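Putative uncharacterized protein ECU08_1170 (Encephalitozoon cuniculi, PDB 3Q87) probably activates methyltransferases of the translation machinery as a zinc-binding Trm112 subunit, here in complex with the Mtq2 enzyme that methylates the termination factor eRF1. Local coordinates at residues A[11-25]-A[95-109]. Residues are numbered along the deposited sequence; the frame is centred on the assembly and turned at random.
Sequences CKRCSFMTKLILECE and VVEGSLRCDMCGLIY. With ZN (zinc ion), chain C.
Cys-11 and Cys-14 from one CxxC turn, Cys-102 and Cys-105 from another, close on one zinc ion in the Cys4 zinc-ribbon site of this Trm112 protein, Cys-11 SG lying 2.4 Å from the metal. Each turn points backbone N-H groups at its own first sulfur, which probably eases the charge of the thiolates; Cys-14 N meets Cys-11 SG almost straight (176°). Across the site, Arg-13 NH1 reaches Cys-105 SG (3.3 Å) in its guanidinium plane, with Leu-107 CD1 over one face and Glu-123 held by NH2. Thr-18 meets the opposing turn with both branches: OG1 lies 3.2 Å from Cys-102 SG, while CG2, anti to the carbonyl carbon, presses on Met-104 CG. Beyond the zinc, strands 20-24 and 98-102 pair antiparallel. Leu-20 and Leu-22 line the buried face with Leu-100, the Leu-22 and Leu-100 side chains crossing at a slant, CD2 to CD2 at 3.7 Å; on the other face Ile-21 CB lies over the Arg-101 guanidinium. Asp-103 N donates to Lys-19 O (2.9 Å). Asp-103 CG sits between its backbone N and carbonyl carbon (chi1 68°), a turn that lets Lys-19 N meet Asp-103 OD1 from above the carboxylate plane, at 3.1 Å.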
loop_
_atom_site.group_PDB
_atom_site.type_symbol
_atom_site.label_atom_id
_atom_site.label_comp_id
_atom_site.label_asym_id
_atom_site.label_seq_id
_atom_site.Cartn_x
_atom_site.Cartn_y
_atom_site.Cartn_z
ATOM N N CYS A 11 -12.850 1.013 2.834
ATOM C CA CYS A 11 -13.738 1.761 1.964
ATOM C C CYS A 11 -13.303 3.209 1.957
ATOM O O CYS A 11 -13.026 3.798 3.006
ATOM C CB CYS A 11 -15.187 1.665 2.433
ATOM S SG CYS A 11 -16.273 2.755 1.502
ATOM N N LYS A 12 -13.232 3.792 0.775
ATOM C CA LYS A 12 -12.668 5.127 0.669
ATOM C C LYS A 12 -13.732 6.201 0.893
ATOM O O LYS A 12 -13.425 7.391 0.914
ATOM C CB LYS A 12 -11.994 5.311 -0.687
ATOM C CG LYS A 12 -12.978 5.436 -1.842
ATOM C CD LYS A 12 -12.263 5.748 -3.137
ATOM C CE LYS A 12 -13.227 5.700 -4.311
ATOM N NZ LYS A 12 -12.491 5.955 -5.585
ATOM N N ARG A 13 -14.978 5.772 1.061
ATOM C CA ARG A 13 -16.095 6.696 1.224
ATOM C C ARG A 13 -16.559 6.764 2.688
ATOM O O ARG A 13 -16.748 7.850 3.243
ATOM C CB ARG A 13 -17.262 6.267 0.337
ATOM C CG ARG A 13 -18.585 6.869 0.777
ATOM C CD ARG A 13 -19.745 6.079 0.207
ATOM N NE ARG A 13 -19.975 6.463 -1.172
ATOM C CZ ARG A 13 -20.462 5.669 -2.114
ATOM N NH1 ARG A 13 -20.782 4.409 -1.845
ATOM N NH2 ARG A 13 -20.627 6.153 -3.336
ATOM N N CYS A 14 -16.740 5.602 3.311
ATOM C CA CYS A 14 -17.070 5.556 4.732
ATOM C C CYS A 14 -15.916 6.103 5.580
ATOM O O CYS A 14 -14.754 5.787 5.348
ATOM C CB CYS A 14 -17.471 4.138 5.153
ATOM S SG CYS A 14 -19.003 3.563 4.346
ATOM N N SER A 15 -16.245 6.951 6.546
ATOM C CA SER A 15 -15.246 7.651 7.343
ATOM C C SER A 15 -14.894 6.845 8.587
ATOM O O SER A 15 -14.212 7.330 9.485
ATOM C CB SER A 15 -15.798 9.007 7.758
ATOM O OG SER A 15 -17.074 8.826 8.343
ATOM N N PHE A 16 -15.384 5.615 8.637
ATOM C CA PHE A 16 -15.098 4.703 9.737
ATOM C C PHE A 16 -14.803 3.349 9.119
ATOM O O PHE A 16 -15.181 3.103 7.976
ATOM C CB PHE A 16 -16.309 4.594 10.663
ATOM C CG PHE A 16 -17.612 4.373 9.930
ATOM C CD1 PHE A 16 -18.247 3.140 9.962
ATOM C CD2 PHE A 16 -18.190 5.397 9.194
ATOM C CE1 PHE A 16 -19.437 2.933 9.276
ATOM C CE2 PHE A 16 -19.376 5.203 8.510
ATOM C CZ PHE A 16 -20.006 3.968 8.553
ATOM N N MET A 17 -14.127 2.479 9.861
ATOM C CA MET A 17 -13.888 1.117 9.387
ATOM C C MET A 17 -15.201 0.391 9.141
ATOM O O MET A 17 -16.145 0.512 9.915
ATOM C CB MET A 17 -13.065 0.300 10.391
ATOM C CG MET A 17 -11.551 0.472 10.310
ATOM S SD MET A 17 -10.831 0.116 8.693
ATOM C CE MET A 17 -10.729 1.776 8.053
ATOM N N THR A 18 -15.233 -0.362 8.050
ATOM C CA THR A 18 -16.334 -1.231 7.706
ATOM C C THR A 18 -15.690 -2.536 7.244
ATOM O O THR A 18 -14.466 -2.631 7.187
ATOM C CB THR A 18 -17.132 -0.657 6.537
ATOM O OG1 THR A 18 -16.283 -0.581 5.395
ATOM C CG2 THR A 18 -17.645 0.753 6.857
ATOM N N LYS A 19 -16.497 -3.530 6.900
ATOM C CA LYS A 19 -15.967 -4.804 6.417
ATOM C C LYS A 19 -16.017 -4.855 4.901
ATOM O O LYS A 19 -17.067 -4.613 4.317
ATOM C CB LYS A 19 -16.795 -5.960 6.970
ATOM C CG LYS A 19 -16.849 -6.029 8.475
ATOM C CD LYS A 19 -18.005 -6.918 8.919
ATOM C CE LYS A 19 -18.444 -6.619 10.351
ATOM N NZ LYS A 19 -19.681 -7.371 10.706
ATOM N N LEU A 20 -14.892 -5.157 4.259
ATOM C CA LEU A 20 -14.891 -5.347 2.813
ATOM C C LEU A 20 -15.131 -6.818 2.529
ATOM O O LEU A 20 -14.370 -7.660 2.988
ATOM C CB LEU A 20 -13.566 -4.894 2.192
ATOM C CG LEU A 20 -13.199 -3.423 2.468
ATOM C CD1 LEU A 20 -11.915 -3.006 1.737
ATOM C CD2 LEU A 20 -14.371 -2.511 2.111
ATOM N N ILE A 21 -16.185 -7.126 1.782
ATOM C CA ILE A 21 -16.526 -8.522 1.495
ATOM C C ILE A 21 -16.043 -8.937 0.116
ATOM O O ILE A 21 -16.274 -8.246 -0.867
ATOM C CB ILE A 21 -18.045 -8.783 1.606
ATOM C CG1 ILE A 21 -18.581 -8.272 2.946
ATOM C CG2 ILE A 21 -18.350 -10.272 1.457
ATOM C CD1 ILE A 21 -17.859 -8.856 4.149
ATOM N N LEU A 22 -15.374 -10.082 0.061
ATOM C CA LEU A 22 -14.757 -10.581 -1.153
ATOM C C LEU A 22 -15.727 -11.415 -1.978
ATOM O O LEU A 22 -16.385 -12.317 -1.456
ATOM C CB LEU A 22 -13.533 -11.430 -0.785
ATOM C CG LEU A 22 -12.470 -11.864 -1.804
ATOM C CD1 LEU A 22 -12.619 -13.319 -2.126
ATOM C CD2 LEU A 22 -12.448 -11.032 -3.098
ATOM N N GLU A 23 -15.815 -11.097 -3.267
ATOM C CA GLU A 23 -16.413 -11.996 -4.242
ATOM C C GLU A 23 -15.327 -12.434 -5.214
ATOM O O GLU A 23 -14.611 -11.607 -5.773
ATOM C CB GLU A 23 -17.554 -11.324 -4.994
ATOM C CG GLU A 23 -17.812 -11.943 -6.348
ATOM C CD GLU A 23 -19.283 -12.062 -6.654
ATOM O OE1 GLU A 23 -19.689 -11.717 -7.789
ATOM O OE2 GLU A 23 -20.033 -12.499 -5.750
ATOM N N CYS A 24 -15.213 -13.740 -5.412
ATOM C CA CYS A 24 -14.103 -14.297 -6.158
ATOM C C CYS A 24 -14.561 -15.002 -7.431
ATOM O O CYS A 24 -15.179 -16.060 -7.368
ATOM C CB CYS A 24 -13.344 -15.270 -5.262
ATOM S SG CYS A 24 -11.868 -15.966 -6.001
ATOM N N GLU A 25 -14.273 -14.413 -8.589
ATOM C CA GLU A 25 -14.522 -15.114 -9.840
ATOM C C GLU A 25 -13.441 -16.169 -10.072
ATOM O O GLU A 25 -13.740 -17.347 -10.267
ATOM C CB GLU A 25 -14.611 -14.156 -11.025
ATOM C CG GLU A 25 -15.228 -14.794 -12.265
ATOM C CD GLU A 25 -16.587 -15.437 -11.983
ATOM O OE1 GLU A 25 -17.536 -14.698 -11.628
ATOM O OE2 GLU A 25 -16.709 -16.679 -12.119
ATOM N N VAL A 95 -6.293 -13.824 -5.583
ATOM C CA VAL A 95 -7.513 -13.601 -6.335
ATOM C C VAL A 95 -7.135 -12.803 -7.571
ATOM O O VAL A 95 -6.653 -11.674 -7.459
ATOM C CB VAL A 95 -8.569 -12.816 -5.512
ATOM C CG1 VAL A 95 -9.829 -12.589 -6.332
ATOM C CG2 VAL A 95 -8.902 -13.551 -4.236
ATOM N N VAL A 96 -7.326 -13.386 -8.751
ATOM C CA VAL A 96 -6.986 -12.668 -9.968
ATOM C C VAL A 96 -8.204 -11.902 -10.480
ATOM O O VAL A 96 -8.076 -10.798 -10.990
ATOM C CB VAL A 96 -6.380 -13.591 -11.073
ATOM C CG1 VAL A 96 -5.406 -14.602 -10.468
ATOM C CG2 VAL A 96 -7.459 -14.308 -11.796
ATOM N N GLU A 97 -9.389 -12.479 -10.303
ATOM C CA GLU A 97 -10.624 -11.855 -10.766
ATOM C C GLU A 97 -11.688 -11.910 -9.676
ATOM O O GLU A 97 -11.932 -12.959 -9.100
ATOM C CB GLU A 97 -11.138 -12.547 -12.031
ATOM C CG GLU A 97 -10.145 -12.553 -13.188
ATOM C CD GLU A 97 -9.983 -11.188 -13.853
ATOM O OE1 GLU A 97 -10.951 -10.389 -13.845
ATOM O OE2 GLU A 97 -8.885 -10.924 -14.395
ATOM N N GLY A 98 -12.302 -10.770 -9.385
ATOM C CA GLY A 98 -13.310 -10.718 -8.345
ATOM C C GLY A 98 -13.658 -9.304 -7.934
ATOM O O GLY A 98 -13.539 -8.371 -8.728
ATOM N N SER A 99 -14.064 -9.145 -6.678
ATOM C CA SER A 99 -14.543 -7.855 -6.185
ATOM C C SER A 99 -14.446 -7.752 -4.671
ATOM O O SER A 99 -14.503 -8.761 -3.955
ATOM C CB SER A 99 -16.005 -7.652 -6.586
ATOM O OG SER A 99 -16.101 -7.121 -7.892
ATOM N N LEU A 100 -14.329 -6.519 -4.191
ATOM C CA LEU A 100 -14.430 -6.224 -2.774
ATOM C C LEU A 100 -15.585 -5.250 -2.579
ATOM O O LEU A 100 -15.642 -4.229 -3.249
ATOM C CB LEU A 100 -13.136 -5.593 -2.265
ATOM C CG LEU A 100 -11.885 -6.470 -2.336
ATOM C CD1 LEU A 100 -10.665 -5.666 -1.921
ATOM C CD2 LEU A 100 -12.034 -7.733 -1.474
ATOM N N ARG A 101 -16.493 -5.555 -1.655
ATOM C CA ARG A 101 -17.669 -4.713 -1.430
ATOM C C ARG A 101 -17.744 -4.224 0.022
ATOM O O ARG A 101 -17.714 -5.024 0.943
ATOM C CB ARG A 101 -18.956 -5.484 -1.790
ATOM C CG ARG A 101 -20.251 -4.720 -1.441
ATOM C CD ARG A 101 -21.522 -5.435 -1.897
ATOM N NE ARG A 101 -21.520 -6.853 -1.555
ATOM C CZ ARG A 101 -21.809 -7.334 -0.349
ATOM N NH1 ARG A 101 -22.111 -6.503 0.645
ATOM N NH2 ARG A 101 -21.793 -8.644 -0.135
ATOM N N CYS A 102 -17.847 -2.912 0.216
ATOM C CA CYS A 102 -18.047 -2.347 1.543
ATOM C C CYS A 102 -19.412 -2.759 2.068
ATOM O O CYS A 102 -20.413 -2.509 1.421
ATOM C CB CYS A 102 -17.990 -0.821 1.497
ATOM S SG CYS A 102 -18.438 -0.043 3.110
ATOM N N ASP A 103 -19.457 -3.382 3.238
ATOM C CA ASP A 103 -20.723 -3.880 3.769
ATOM C C ASP A 103 -21.654 -2.763 4.222
ATOM O O ASP A 103 -22.839 -3.001 4.404
ATOM C CB ASP A 103 -20.500 -4.888 4.904
ATOM C CG ASP A 103 -19.905 -4.248 6.158
ATOM O OD1 ASP A 103 -19.461 -3.081 6.094
ATOM O OD2 ASP A 103 -19.883 -4.908 7.217
ATOM N N MET A 104 -21.132 -1.547 4.393
ATOM C CA MET A 104 -21.966 -0.450 4.866
ATOM C C MET A 104 -22.565 0.402 3.747
ATOM O O MET A 104 -23.754 0.732 3.793
ATOM C CB MET A 104 -21.220 0.441 5.863
ATOM C CG MET A 104 -20.860 -0.270 7.168
ATOM S SD MET A 104 -22.294 -0.671 8.196
ATOM C CE MET A 104 -23.000 0.971 8.367
ATOM N N CYS A 105 -21.759 0.772 2.755
ATOM C CA CYS A 105 -22.269 1.639 1.696
ATOM C C CYS A 105 -22.375 0.923 0.354
ATOM O O CYS A 105 -22.866 1.499 -0.609
ATOM C CB CYS A 105 -21.397 2.880 1.549
ATOM S SG CYS A 105 -19.845 2.510 0.704
ATOM N N GLY A 106 -21.923 -0.330 0.291
ATOM C CA GLY A 106 -21.987 -1.093 -0.951
ATOM C C GLY A 106 -21.002 -0.715 -2.058
ATOM O O GLY A 106 -21.069 -1.257 -3.150
ATOM N N LEU A 107 -20.108 0.231 -1.799
ATOM C CA LEU A 107 -19.060 0.563 -2.767
ATOM C C LEU A 107 -18.263 -0.688 -3.167
ATOM O O LEU A 107 -17.909 -1.513 -2.321
ATOM C CB LEU A 107 -18.108 1.603 -2.182
ATOM C CG LEU A 107 -17.040 2.159 -3.125
ATOM C CD1 LEU A 107 -17.689 3.128 -4.102
ATOM C CD2 LEU A 107 -15.936 2.855 -2.349
ATOM N N ILE A 108 -17.985 -0.815 -4.458
ATOM C CA ILE A 108 -17.298 -1.977 -5.009
ATOM C C ILE A 108 -15.931 -1.637 -5.595
ATOM O O ILE A 108 -15.822 -0.751 -6.442
ATOM C CB ILE A 108 -18.074 -2.583 -6.185
ATOM C CG1 ILE A 108 -19.493 -2.982 -5.777
ATOM C CG2 ILE A 108 -17.315 -3.758 -6.764
ATOM C CD1 ILE A 108 -19.538 -4.133 -4.856
ATOM N N TYR A 109 -14.913 -2.374 -5.151
ATOM C CA TYR A 109 -13.587 -2.357 -5.756
ATOM C C TYR A 109 -13.412 -3.612 -6.622
ATOM O O TYR A 109 -13.252 -4.712 -6.110
ATOM C CB TYR A 109 -12.495 -2.377 -4.684
ATOM C CG TYR A 109 -12.410 -1.205 -3.718
ATOM C CD1 TYR A 109 -12.874 0.057 -4.061
ATOM C CD2 TYR A 109 -11.807 -1.366 -2.477
ATOM C CE1 TYR A 109 -12.769 1.115 -3.183
ATOM C CE2 TYR A 109 -11.693 -0.307 -1.581
ATOM C CZ TYR A 109 -12.167 0.925 -1.940
ATOM O OH TYR A 109 -12.043 1.963 -1.063
HETATM ZN ZN ZN C . -18.341 2.157 2.459
#